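Local coordinates for twin-arginine translocation pathway signal protein (Burkholderia phytofirmans, PDB 2RJO) that probably serves as a periplasmic sugar-binding protein of a bacterial uptake system, and holds beta-D-galactopyranose in its ligand pocket, at residues G122-M133 / Q224-G232; A176-M187 / A204-A215. All coordinates share one frame; numbering follows the deposited sequence.

Contact 1. Residues G122-M133 / Q224-G232; sequences GEETATQLFKSM and QIPVTGMDG. With GAL (beta-D-galactopyranose), chain B.
Thr-125 of the helix and Thr-228 of the strand face each other where the CA atoms of the two segments come closest. Both CB atoms point across the contact, and the side chains cross at a slant. The hydroxyls do not meet directly: Thr-125 OG1 and Thr-228 OG1 lie 4.1 Å apart. A water joins them. It accepts from Thr-125 OG1 at 2.9 Å and from Thr-228 OG1 at 2.8 Å, and it donates to Gly-229 O. In each threonine OG1 sits between the backbone N and the carbonyl carbon (chi1 68° and 61°). This turns both hydroxyls to the water and leaves the methyls to pack. Thr-228 CG2 lies 3.7 Å from Thr-125 O and also touches Leu-129 CB. Thr-125 CG2 rests against Gly-229 O and Met-230 CG.

Met-230, a selenomethionine, bends at chi3 (-96°). Its CE comes within 3.7 Å of Gly-122 CA and also meets Thr-125 OG1. Toward the C-terminal end of the helix, Leu-129 CD1 approaches Pro-226 O at 3.4 Å and packs on the proline CB and CG. Met-133, just past the helix end, touches the proline CG with its CG. No direct hydrogen bond joins the segments. Past the strand, Asp-231 grips the galactose with both carboxylate oxygens: OD1 accepts from GAL O3 and OD2 from GAL O2, each at 2.7 Å.

This is helix-on-strand packing in an alpha/beta lobe of a periplasmic binding protein, leading into the sugar pocket. Strand 227-228 is an outermost strand of a four-stranded parallel sheet, hydrogen-bonded to strand 198-203. Trp-202 of that strand packs on Leu-129, Thr-228 and Met-230. Helix 149-163 covers Ala-126 and Phe-130. Val-227 points away from helix 118-132 and packs on helix 206-218, so the strand is sandwiched between two helices.

Contact 2. Residues A176-M187 / A204-A215; sequences ADWNSQKAFPIM and ANDDMALGAIEA. With GAL (beta-D-galactopyranose), chain B.
Ser-180 N donates to Asp-207 OD2 at 2.9 Å, coming from above the carboxylate plane. The bond ties the first turn of helix 180-194 to that of helix 206-218. Asn-205 has three tasks. Its ND2 gives GAL O2 a nearly straight hydrogen bond of 3.1 Å and makes a weak one to Trp-178 O. Its OD1 caps the helix by accepting from Met-208 N at 3.1 Å. CG lies between the backbone N and the carbonyl carbon (chi1 82°), which lets the amide serve helix and sugar together. Asn-179 is the N-cap of the other helix, through weak bonds to Gln-181 N and Lys-182 N.

The Trp-178 ring has GAL O4 over one face, 3.1 Å from CZ2. Ala-204 O and Asn-205 CG meet its edge. Ring and Asn-205 amide planes are 66° apart. The selenium of selenomethionine Met-208 packs on Ala-176 CB and lies near Trp-178 N, while its CE touches Trp-178 CE3.

Gly-211 allows close approach: its CA is 4.0 Å from Ser-180 CA. The helix axes come within 7.2 Å and cross at -40°. Ala-183 CB sits against Met-208 CB. Phe-184 turns its ring edge to Gly-211 O and Glu-214 C. Packing is tight at Met-187, whose CG is 3.4 Å from Ala-212 CA.

These are neighbouring helices of one alpha/beta lobe, joined through strand 198-203, and the loops before both carry pocket residues. Ala-183 and Ala-212 reach Leu-142 of strand 137-143, and Met-187 reaches Val-201 of strand 198-203. Helix 149-163 contributes Pro-150, Ala-151 and Arg-154 beside Trp-178.

Following the chain from the N terminus, the first of the segments to appear lies on helix 118-132; strand 137-143, helix 149-163 and strand 168-175 follow. Contact 2 then closes the short inner loop, pairing helices 180-194 and 206-218 across strand 198-203. Strand 227-228 returns to helix 118-132, and contact 1 closes the long outer loop, which contains contact 2 entirely. Contact 1 sets helix 118-132 against this edge strand, and helix 206-218 lies on the strand's opposite face. The contacts touch where Met-230 O probably accepts a hydrogen bond from Asp-206 N. Both reach the same galactose: contact 1 through Asp-231, contact 2 through Trp-178 and Asn-205.

Contact 1. Residues G122-M133 / Q224-G232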
loop_
_atom_site.group_PDB
_atom_site.type_symbol
_atom_site.label_atom_id
_atom_site.label_comp_id
_atom_site.label_asym_id
_atom_site.label_seq_id
_atom_site.Cartn_x
_atom_site.Cartn_y
_atom_site.Cartn_z
ATOM N N GLY A 122 -4.336 -11.080 -1.780
ATOM C CA GLY A 122 -5.400 -11.163 -0.795
ATOM C C GLY A 122 -5.830 -12.610 -0.659
ATOM O O GLY A 122 -6.107 -13.102 0.441
ATOM N N GLU A 123 -5.883 -13.296 -1.795
ATOM C CA GLU A 123 -6.256 -14.695 -1.816
ATOM C C GLU A 123 -5.127 -15.500 -1.194
ATOM O O GLU A 123 -5.355 -16.552 -0.608
ATOM C CB GLU A 123 -6.512 -15.161 -3.254
ATOM C CG GLU A 123 -6.545 -16.672 -3.423
ATOM C CD GLU A 123 -7.290 -17.109 -4.675
ATOM O OE1 GLU A 123 -7.068 -16.503 -5.752
ATOM O OE2 GLU A 123 -8.089 -18.065 -4.574
ATOM N N GLU A 124 -3.905 -14.993 -1.312
ATOM C CA GLU A 124 -2.746 -15.682 -0.755
ATOM C C GLU A 124 -2.756 -15.702 0.768
ATOM O O GLU A 124 -2.581 -16.761 1.378
ATOM C CB GLU A 124 -1.444 -15.032 -1.233
ATOM C CG GLU A 124 -0.629 -15.913 -2.161
ATOM C CD GLU A 124 0.868 -15.775 -1.943
ATOM O OE1 GLU A 124 1.399 -14.653 -2.040
ATOM O OE2 GLU A 124 1.526 -16.802 -1.680
ATOM N N THR A 125 -2.954 -14.533 1.380
ATOM C CA THR A 125 -2.975 -14.433 2.838
ATOM C C THR A 125 -4.202 -15.146 3.405
ATOM O O THR A 125 -4.144 -15.751 4.479
ATOM C CB THR A 125 -2.973 -12.951 3.310
ATOM O OG1 THR A 125 -4.217 -12.325 2.968
ATOM C CG2 THR A 125 -1.832 -12.194 2.662
ATOM N N ALA A 126 -5.309 -15.083 2.673
ATOM C CA ALA A 126 -6.542 -15.727 3.090
ATOM C C ALA A 126 -6.391 -17.241 3.027
ATOM O O ALA A 126 -6.914 -17.964 3.881
ATOM C CB ALA A 126 -7.688 -15.287 2.190
ATOM N N THR A 127 -5.692 -17.727 2.006
ATOM C CA THR A 127 -5.497 -19.163 1.865
ATOM C C THR A 127 -4.628 -19.689 2.999
ATOM O O THR A 127 -4.893 -20.753 3.550
ATOM C CB THR A 127 -4.842 -19.506 0.516
ATOM O OG1 THR A 127 -5.787 -19.271 -0.533
ATOM C CG2 THR A 127 -4.404 -20.963 0.476
ATOM N N GLN A 128 -3.590 -18.936 3.345
ATOM C CA GLN A 128 -2.696 -19.334 4.425
ATOM C C GLN A 128 -3.455 -19.341 5.743
ATOM O O GLN A 128 -3.250 -20.225 6.574
ATOM C CB GLN A 128 -1.516 -18.370 4.528
ATOM C CG GLN A 128 -0.608 -18.647 5.717
ATOM C CD GLN A 128 0.085 -20.000 5.623
ATOM O OE1 GLN A 128 1.003 -20.191 4.816
ATOM N NE2 GLN A 128 -0.359 -20.950 6.445
ATOM N N LEU A 129 -4.316 -18.342 5.929
ATOM C CA LEU A 129 -5.113 -18.228 7.139
ATOM C C LEU A 129 -6.059 -19.422 7.289
ATOM O O LEU A 129 -6.170 -20.014 8.365
ATOM C CB LEU A 129 -5.919 -16.929 7.110
ATOM C CG LEU A 129 -6.917 -16.729 8.248
ATOM C CD1 LEU A 129 -6.165 -16.521 9.558
ATOM C CD2 LEU A 129 -7.816 -15.536 7.958
ATOM N N PHE A 130 -6.732 -19.792 6.204
ATOM C CA PHE A 130 -7.659 -20.909 6.263
ATOM C C PHE A 130 -6.939 -22.228 6.486
ATOM O O PHE A 130 -7.494 -23.143 7.088
ATOM C CB PHE A 130 -8.497 -20.981 4.986
ATOM C CG PHE A 130 -9.284 -19.729 4.704
ATOM C CD1 PHE A 130 -9.685 -18.878 5.745
ATOM C CD2 PHE A 130 -9.645 -19.403 3.398
ATOM C CE1 PHE A 130 -10.433 -17.724 5.479
ATOM C CE2 PHE A 130 -10.394 -18.249 3.125
ATOM C CZ PHE A 130 -10.786 -17.410 4.170
ATOM N N LYS A 131 -5.708 -22.344 5.998
ATOM C CA LYS A 131 -4.968 -23.578 6.207
ATOM C C LYS A 131 -4.733 -23.686 7.708
ATOM O O LYS A 131 -4.965 -24.735 8.315
ATOM C CB LYS A 131 -3.615 -23.552 5.491
ATOM C CG LYS A 131 -3.672 -23.383 3.979
ATOM C CD LYS A 131 -4.557 -24.430 3.326
ATOM C CE LYS A 131 -4.323 -24.507 1.818
ATOM N NZ LYS A 131 -3.004 -25.130 1.506
ATOM N N SER A 132 -4.286 -22.588 8.305
ATOM C CA SER A 132 -4.013 -22.560 9.734
ATOM C C SER A 132 -5.218 -22.975 10.553
ATOM O O SER A 132 -5.070 -23.533 11.639
ATOM C CB SER A 132 -3.576 -21.162 10.170
ATOM O OG SER A 132 -2.315 -20.833 9.628
HETATM N N MSE A 133 -6.409 -22.692 10.039
HETATM C CA MSE A 133 -7.649 -23.023 10.738
HETATM C C MSE A 133 -8.099 -24.461 10.473
HETATM O O MSE A 133 -9.129 -24.895 10.986
HETATM C CB MSE A 133 -8.764 -22.070 10.294
HETATM C CG MSE A 133 -8.580 -20.612 10.693
HETATM SE SE MSE A 133 -9.700 -19.536 9.759
HETATM C CE MSE A 133 -8.989 -18.076 9.958
ATOM N N GLN A 224 -3.593 -17.158 19.853
ATOM C CA GLN A 224 -4.447 -18.349 19.865
ATOM C C GLN A 224 -5.413 -18.293 18.688
ATOM O O GLN A 224 -5.963 -19.308 18.263
ATOM C CB GLN A 224 -5.224 -18.462 21.189
ATOM C CG GLN A 224 -4.390 -18.980 22.359
ATOM C CD GLN A 224 -5.199 -19.148 23.630
ATOM O OE1 GLN A 224 -6.242 -19.797 23.630
ATOM N NE2 GLN A 224 -4.724 -18.562 24.719
ATOM N N ILE A 225 -5.621 -17.094 18.168
ATOM C CA ILE A 225 -6.479 -16.901 17.018
ATOM C C ILE A 225 -5.565 -16.351 15.922
ATOM O O ILE A 225 -4.982 -15.277 16.072
ATOM C CB ILE A 225 -7.612 -15.900 17.333
ATOM C CG1 ILE A 225 -8.529 -16.484 18.412
ATOM C CG2 ILE A 225 -8.419 -15.601 16.076
ATOM C CD1 ILE A 225 -9.565 -15.509 18.920
ATOM N N PRO A 226 -5.406 -17.101 14.815
ATOM C CA PRO A 226 -4.556 -16.686 13.694
ATOM C C PRO A 226 -5.072 -15.437 12.980
ATOM O O PRO A 226 -6.264 -15.292 12.724
ATOM C CB PRO A 226 -4.552 -17.919 12.800
ATOM C CG PRO A 226 -5.903 -18.484 13.013
ATOM C CD PRO A 226 -6.048 -18.393 14.518
ATOM N N VAL A 227 -4.153 -14.536 12.664
ATOM C CA VAL A 227 -4.499 -13.295 11.995
ATOM C C VAL A 227 -3.532 -13.034 10.863
ATOM O O VAL A 227 -2.366 -13.430 10.940
ATOM C CB VAL A 227 -4.411 -12.117 12.966
ATOM C CG1 VAL A 227 -4.953 -10.857 12.307
ATOM C CG2 VAL A 227 -5.161 -12.443 14.247
ATOM N N THR A 228 -4.013 -12.386 9.805
ATOM C CA THR A 228 -3.156 -12.041 8.676
ATOM C C THR A 228 -3.311 -10.569 8.301
ATOM O O THR A 228 -4.333 -9.944 8.588
ATOM C CB THR A 228 -3.459 -12.890 7.434
ATOM O OG1 THR A 228 -4.811 -12.679 7.015
ATOM C CG2 THR A 228 -3.223 -14.357 7.725
ATOM N N GLY A 229 -2.284 -10.022 7.661
ATOM C CA GLY A 229 -2.310 -8.632 7.255
ATOM C C GLY A 229 -1.665 -8.456 5.896
ATOM O O GLY A 229 -1.614 -9.399 5.112
HETATM N N MSE A 230 -1.184 -7.254 5.613
HETATM C CA MSE A 230 -0.532 -6.960 4.344
HETATM C C MSE A 230 0.195 -5.635 4.449
HETATM O O MSE A 230 -0.362 -4.667 4.951
HETATM C CB MSE A 230 -1.551 -6.913 3.186
HETATM C CG MSE A 230 -1.741 -8.257 2.485
HETATM SE SE MSE A 230 -2.837 -8.256 1.031
HETATM C CE MSE A 230 -4.354 -8.765 1.771
ATOM N N ASP A 231 1.439 -5.615 3.979
ATOM C CA ASP A 231 2.297 -4.432 3.991
ATOM C C ASP A 231 3.727 -4.849 4.316
ATOM O O ASP A 231 4.670 -4.343 3.722
ATOM C CB ASP A 231 1.825 -3.384 5.016
ATOM C CG ASP A 231 0.711 -2.483 4.475
ATOM O OD1 ASP A 231 0.453 -2.529 3.254
ATOM O OD2 ASP A 231 0.104 -1.724 5.265
ATOM N N GLY A 232 3.875 -5.775 5.257
ATOM C CA GLY A 232 5.194 -6.235 5.639
ATOM C C GLY A 232 5.961 -5.193 6.425
ATOM O O GLY A 232 7.182 -5.137 6.351
HETATM C C1 GAL B . -2.496 2.146 3.313
HETATM C C2 GAL B . -2.317 0.610 3.326
HETATM C C3 GAL B . -1.674 0.176 1.989
HETATM C C4 GAL B . -2.598 0.607 0.836
HETATM C C5 GAL B . -2.744 2.152 0.927
HETATM C C6 GAL B . -3.655 2.616 -0.190
HETATM O O1 GAL B . -3.111 2.554 4.549
HETATM O O2 GAL B . -1.460 0.237 4.403
HETATM O O3 GAL B . -1.520 -1.241 1.956
HETATM O O4 GAL B . -3.875 -0.004 1.014
HETATM O O5 GAL B . -3.352 2.540 2.203
HETATM O O6 GAL B . -3.770 4.023 -0.096
HETATM O O HOH W 1 -4.446 -10.557 5.223
#

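Contact 2. Residues A176-M187 / A204-A215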
loop_
_atom_site.group_PDB
_atom_site.type_symbol
_atom_site.label_atom_id
_atom_site.label_comp_id
_atom_site.label_asym_id
_atom_site.label_seq_id
_atom_site.Cartn_x
_atom_site.Cartn_y
_atom_site.Cartn_z
ATOM N N ALA A 176 -12.398 -0.748 8.293
ATOM C CA ALA A 176 -11.736 -0.052 9.395
ATOM C C ALA A 176 -10.807 1.043 8.852
ATOM O O ALA A 176 -9.955 1.571 9.572
ATOM C CB ALA A 176 -10.961 -1.040 10.249
ATOM N N ASP A 177 -10.980 1.358 7.569
ATOM C CA ASP A 177 -10.216 2.406 6.897
ATOM C C ASP A 177 -8.692 2.381 7.103
ATOM O O ASP A 177 -8.092 3.437 7.321
ATOM C CB ASP A 177 -10.730 3.791 7.327
ATOM C CG ASP A 177 -12.174 4.053 6.916
ATOM O OD1 ASP A 177 -12.606 3.570 5.849
ATOM O OD2 ASP A 177 -12.874 4.771 7.665
ATOM N N TRP A 178 -8.077 1.199 7.045
ATOM C CA TRP A 178 -6.619 1.049 7.216
ATOM C C TRP A 178 -6.072 1.476 8.589
ATOM O O TRP A 178 -4.859 1.459 8.802
ATOM C CB TRP A 178 -5.871 1.873 6.165
ATOM C CG TRP A 178 -6.351 1.733 4.738
ATOM C CD1 TRP A 178 -6.796 2.739 3.930
ATOM C CD2 TRP A 178 -6.357 0.542 3.932
ATOM N NE1 TRP A 178 -7.069 2.254 2.675
ATOM C CE2 TRP A 178 -6.812 0.911 2.649
ATOM C CE3 TRP A 178 -6.026 -0.800 4.174
ATOM C CZ2 TRP A 178 -6.940 -0.022 1.603
ATOM C CZ3 TRP A 178 -6.153 -1.727 3.133
ATOM C CH2 TRP A 178 -6.607 -1.330 1.866
ATOM N N ASN A 179 -6.955 1.850 9.511
ATOM C CA ASN A 179 -6.556 2.348 10.830
ATOM C C ASN A 179 -6.679 1.320 11.965
ATOM O O ASN A 179 -7.735 0.719 12.146
ATOM C CB ASN A 179 -7.410 3.584 11.127
ATOM C CG ASN A 179 -6.939 4.349 12.336
ATOM O OD1 ASN A 179 -7.004 3.855 13.460
ATOM N ND2 ASN A 179 -6.458 5.570 12.114
ATOM N N SER A 180 -5.609 1.120 12.734
ATOM C CA SER A 180 -5.647 0.147 13.835
ATOM C C SER A 180 -6.604 0.574 14.931
ATOM O O SER A 180 -7.239 -0.264 15.559
ATOM C CB SER A 180 -4.260 -0.045 14.452
ATOM O OG SER A 180 -3.837 1.131 15.111
ATOM N N GLN A 181 -6.695 1.883 15.150
ATOM C CA GLN A 181 -7.557 2.451 16.183
ATOM C C GLN A 181 -9.029 2.276 15.857
ATOM O O GLN A 181 -9.883 2.365 16.737
ATOM C CB GLN A 181 -7.241 3.932 16.361
ATOM C CG GLN A 181 -7.676 4.508 17.692
ATOM C CD GLN A 181 -6.591 5.379 18.298
ATOM O OE1 GLN A 181 -5.605 5.717 17.625
ATOM N NE2 GLN A 181 -6.763 5.750 19.568
ATOM N N LYS A 182 -9.326 2.048 14.583
ATOM C CA LYS A 182 -10.702 1.823 14.169
ATOM C C LYS A 182 -10.969 0.322 14.184
ATOM O O LYS A 182 -12.092 -0.105 14.420
ATOM C CB LYS A 182 -10.964 2.404 12.779
ATOM C CG LYS A 182 -11.231 3.898 12.807
ATOM C CD LYS A 182 -11.452 4.444 11.410
ATOM C CE LYS A 182 -11.701 5.944 11.450
ATOM N NZ LYS A 182 -10.587 6.652 12.150
ATOM N N ALA A 183 -9.930 -0.477 13.957
ATOM C CA ALA A 183 -10.078 -1.927 13.963
ATOM C C ALA A 183 -10.220 -2.484 15.375
ATOM O O ALA A 183 -10.890 -3.488 15.593
ATOM C CB ALA A 183 -8.889 -2.582 13.275
ATOM N N PHE A 184 -9.582 -1.826 16.332
ATOM C CA PHE A 184 -9.621 -2.259 17.720
ATOM C C PHE A 184 -11.059 -2.434 18.223
ATOM O O PHE A 184 -11.475 -3.560 18.508
ATOM C CB PHE A 184 -8.853 -1.250 18.584
ATOM C CG PHE A 184 -8.686 -1.661 20.019
ATOM C CD1 PHE A 184 -7.652 -2.525 20.394
ATOM C CD2 PHE A 184 -9.531 -1.154 21.005
ATOM C CE1 PHE A 184 -7.457 -2.875 21.728
ATOM C CE2 PHE A 184 -9.349 -1.497 22.349
ATOM C CZ PHE A 184 -8.310 -2.360 22.715
ATOM N N PRO A 185 -11.843 -1.338 18.322
ATOM C CA PRO A 185 -13.221 -1.490 18.806
ATOM C C PRO A 185 -14.108 -2.409 17.975
ATOM O O PRO A 185 -15.107 -2.923 18.473
ATOM C CB PRO A 185 -13.741 -0.051 18.844
ATOM C CG PRO A 185 -12.965 0.625 17.779
ATOM C CD PRO A 185 -11.567 0.068 17.985
ATOM N N ILE A 186 -13.758 -2.617 16.711
ATOM C CA ILE A 186 -14.553 -3.504 15.868
ATOM C C ILE A 186 -14.256 -4.966 16.245
ATOM O O ILE A 186 -15.155 -5.809 16.237
ATOM C CB ILE A 186 -14.247 -3.281 14.369
ATOM C CG1 ILE A 186 -14.766 -1.908 13.925
ATOM C CG2 ILE A 186 -14.895 -4.364 13.534
ATOM C CD1 ILE A 186 -14.500 -1.589 12.453
HETATM N N MSE A 187 -12.998 -5.255 16.575
HETATM C CA MSE A 187 -12.598 -6.601 16.970
HETATM C C MSE A 187 -13.274 -6.950 18.287
HETATM O O MSE A 187 -13.714 -8.079 18.494
HETATM C CB MSE A 187 -11.079 -6.683 17.156
HETATM C CG MSE A 187 -10.360 -7.616 16.183
HETATM SE SE MSE A 187 -10.785 -9.362 16.317
HETATM C CE MSE A 187 -11.219 -9.712 14.788
ATOM N N ALA A 204 -7.088 -6.427 5.822
ATOM C CA ALA A 204 -6.648 -5.900 4.531
ATOM C C ALA A 204 -5.255 -5.248 4.546
ATOM O O ALA A 204 -4.699 -4.979 3.486
ATOM C CB ALA A 204 -7.692 -4.921 3.977
ATOM N N ASN A 205 -4.714 -4.967 5.732
ATOM C CA ASN A 205 -3.361 -4.403 5.859
ATOM C C ASN A 205 -2.826 -4.683 7.263
ATOM O O ASN A 205 -3.575 -5.136 8.124
ATOM C CB ASN A 205 -3.349 -2.896 5.523
ATOM C CG ASN A 205 -3.778 -2.016 6.681
ATOM O OD1 ASN A 205 -4.667 -2.367 7.447
ATOM N ND2 ASN A 205 -3.163 -0.845 6.791
ATOM N N ASP A 206 -1.533 -4.457 7.490
ATOM C CA ASP A 206 -0.944 -4.724 8.803
ATOM C C ASP A 206 -1.484 -3.890 9.959
ATOM O O ASP A 206 -1.699 -4.412 11.050
ATOM C CB ASP A 206 0.582 -4.555 8.773
ATOM C CG ASP A 206 1.279 -5.667 8.014
ATOM O OD1 ASP A 206 0.598 -6.638 7.625
ATOM O OD2 ASP A 206 2.506 -5.571 7.810
ATOM N N ASP A 207 -1.686 -2.596 9.728
ATOM C CA ASP A 207 -2.173 -1.725 10.783
ATOM C C ASP A 207 -3.470 -2.258 11.392
ATOM O O ASP A 207 -3.595 -2.311 12.610
ATOM C CB ASP A 207 -2.380 -0.301 10.256
ATOM C CG ASP A 207 -2.161 0.752 11.329
ATOM O OD1 ASP A 207 -1.080 0.746 11.957
ATOM O OD2 ASP A 207 -3.057 1.600 11.553
HETATM N N MSE A 208 -4.418 -2.666 10.550
HETATM C CA MSE A 208 -5.692 -3.190 11.039
HETATM C C MSE A 208 -5.487 -4.536 11.748
HETATM O O MSE A 208 -6.176 -4.844 12.717
HETATM C CB MSE A 208 -6.714 -3.338 9.889
HETATM C CG MSE A 208 -7.091 -2.023 9.179
HETATM SE SE MSE A 208 -8.621 -2.069 8.171
HETATM C CE MSE A 208 -8.147 -3.194 6.891
ATOM N N ALA A 209 -4.540 -5.335 11.272
ATOM C CA ALA A 209 -4.265 -6.626 11.906
ATOM C C ALA A 209 -3.681 -6.402 13.298
ATOM O O ALA A 209 -4.006 -7.127 14.236
ATOM C CB ALA A 209 -3.295 -7.435 11.059
ATOM N N LEU A 210 -2.818 -5.396 13.428
ATOM C CA LEU A 210 -2.206 -5.087 14.722
ATOM C C LEU A 210 -3.280 -4.544 15.645
ATOM O O LEU A 210 -3.217 -4.718 16.856
ATOM C CB LEU A 210 -1.069 -4.063 14.565
ATOM C CG LEU A 210 0.180 -4.612 13.861
ATOM C CD1 LEU A 210 1.184 -3.501 13.613
ATOM C CD2 LEU A 210 0.802 -5.701 14.710
ATOM N N GLY A 211 -4.272 -3.885 15.057
ATOM C CA GLY A 211 -5.368 -3.348 15.843
ATOM C C GLY A 211 -6.187 -4.527 16.326
ATOM O O GLY A 211 -6.644 -4.550 17.465
ATOM N N ALA A 212 -6.370 -5.514 15.451
ATOM C CA ALA A 212 -7.114 -6.715 15.799
ATOM C C ALA A 212 -6.357 -7.473 16.900
ATOM O O ALA A 212 -6.952 -7.933 17.871
ATOM C CB ALA A 212 -7.282 -7.601 14.563
ATOM N N ILE A 213 -5.042 -7.589 16.744
ATOM C CA ILE A 213 -4.222 -8.290 17.719
ATOM C C ILE A 213 -4.178 -7.585 19.071
ATOM O O ILE A 213 -3.969 -8.227 20.094
ATOM C CB ILE A 213 -2.793 -8.487 17.195
ATOM C CG1 ILE A 213 -2.825 -9.416 15.976
ATOM C CG2 ILE A 213 -1.912 -9.051 18.294
ATOM C CD1 ILE A 213 -1.504 -9.512 15.212
ATOM N N GLU A 214 -4.377 -6.272 19.086
ATOM C CA GLU A 214 -4.376 -5.538 20.348
ATOM C C GLU A 214 -5.642 -5.850 21.126
ATOM O O GLU A 214 -5.643 -5.860 22.357
ATOM C CB GLU A 214 -4.287 -4.039 20.104
ATOM C CG GLU A 214 -2.917 -3.577 19.639
ATOM C CD GLU A 214 -2.915 -2.121 19.215
ATOM O OE1 GLU A 214 -3.709 -1.768 18.315
ATOM O OE2 GLU A 214 -2.122 -1.331 19.783
ATOM N N ALA A 215 -6.723 -6.099 20.398
ATOM C CA ALA A 215 -7.994 -6.439 21.002
ATOM C C ALA A 215 -7.892 -7.875 21.522
ATOM O O ALA A 215 -8.339 -8.175 22.627
ATOM C CB ALA A 215 -9.110 -6.317 19.974
HETATM C C1 GAL B . -2.496 2.146 3.313
HETATM C C2 GAL B . -2.317 0.610 3.326
HETATM C C3 GAL B . -1.674 0.176 1.989
HETATM C C4 GAL B . -2.598 0.607 0.836
HETATM C C5 GAL B . -2.744 2.152 0.927
HETATM C C6 GAL B . -3.655 2.616 -0.190
HETATM O O1 GAL B . -3.111 2.554 4.549
HETATM O O2 GAL B . -1.460 0.237 4.403
HETATM O O3 GAL B . -1.520 -1.241 1.956
HETATM O O4 GAL B . -3.875 -0.004 1.014
HETATM O O5 GAL B . -3.352 2.540 2.203
HETATM O O6 GAL B . -3.770 4.023 -0.096
#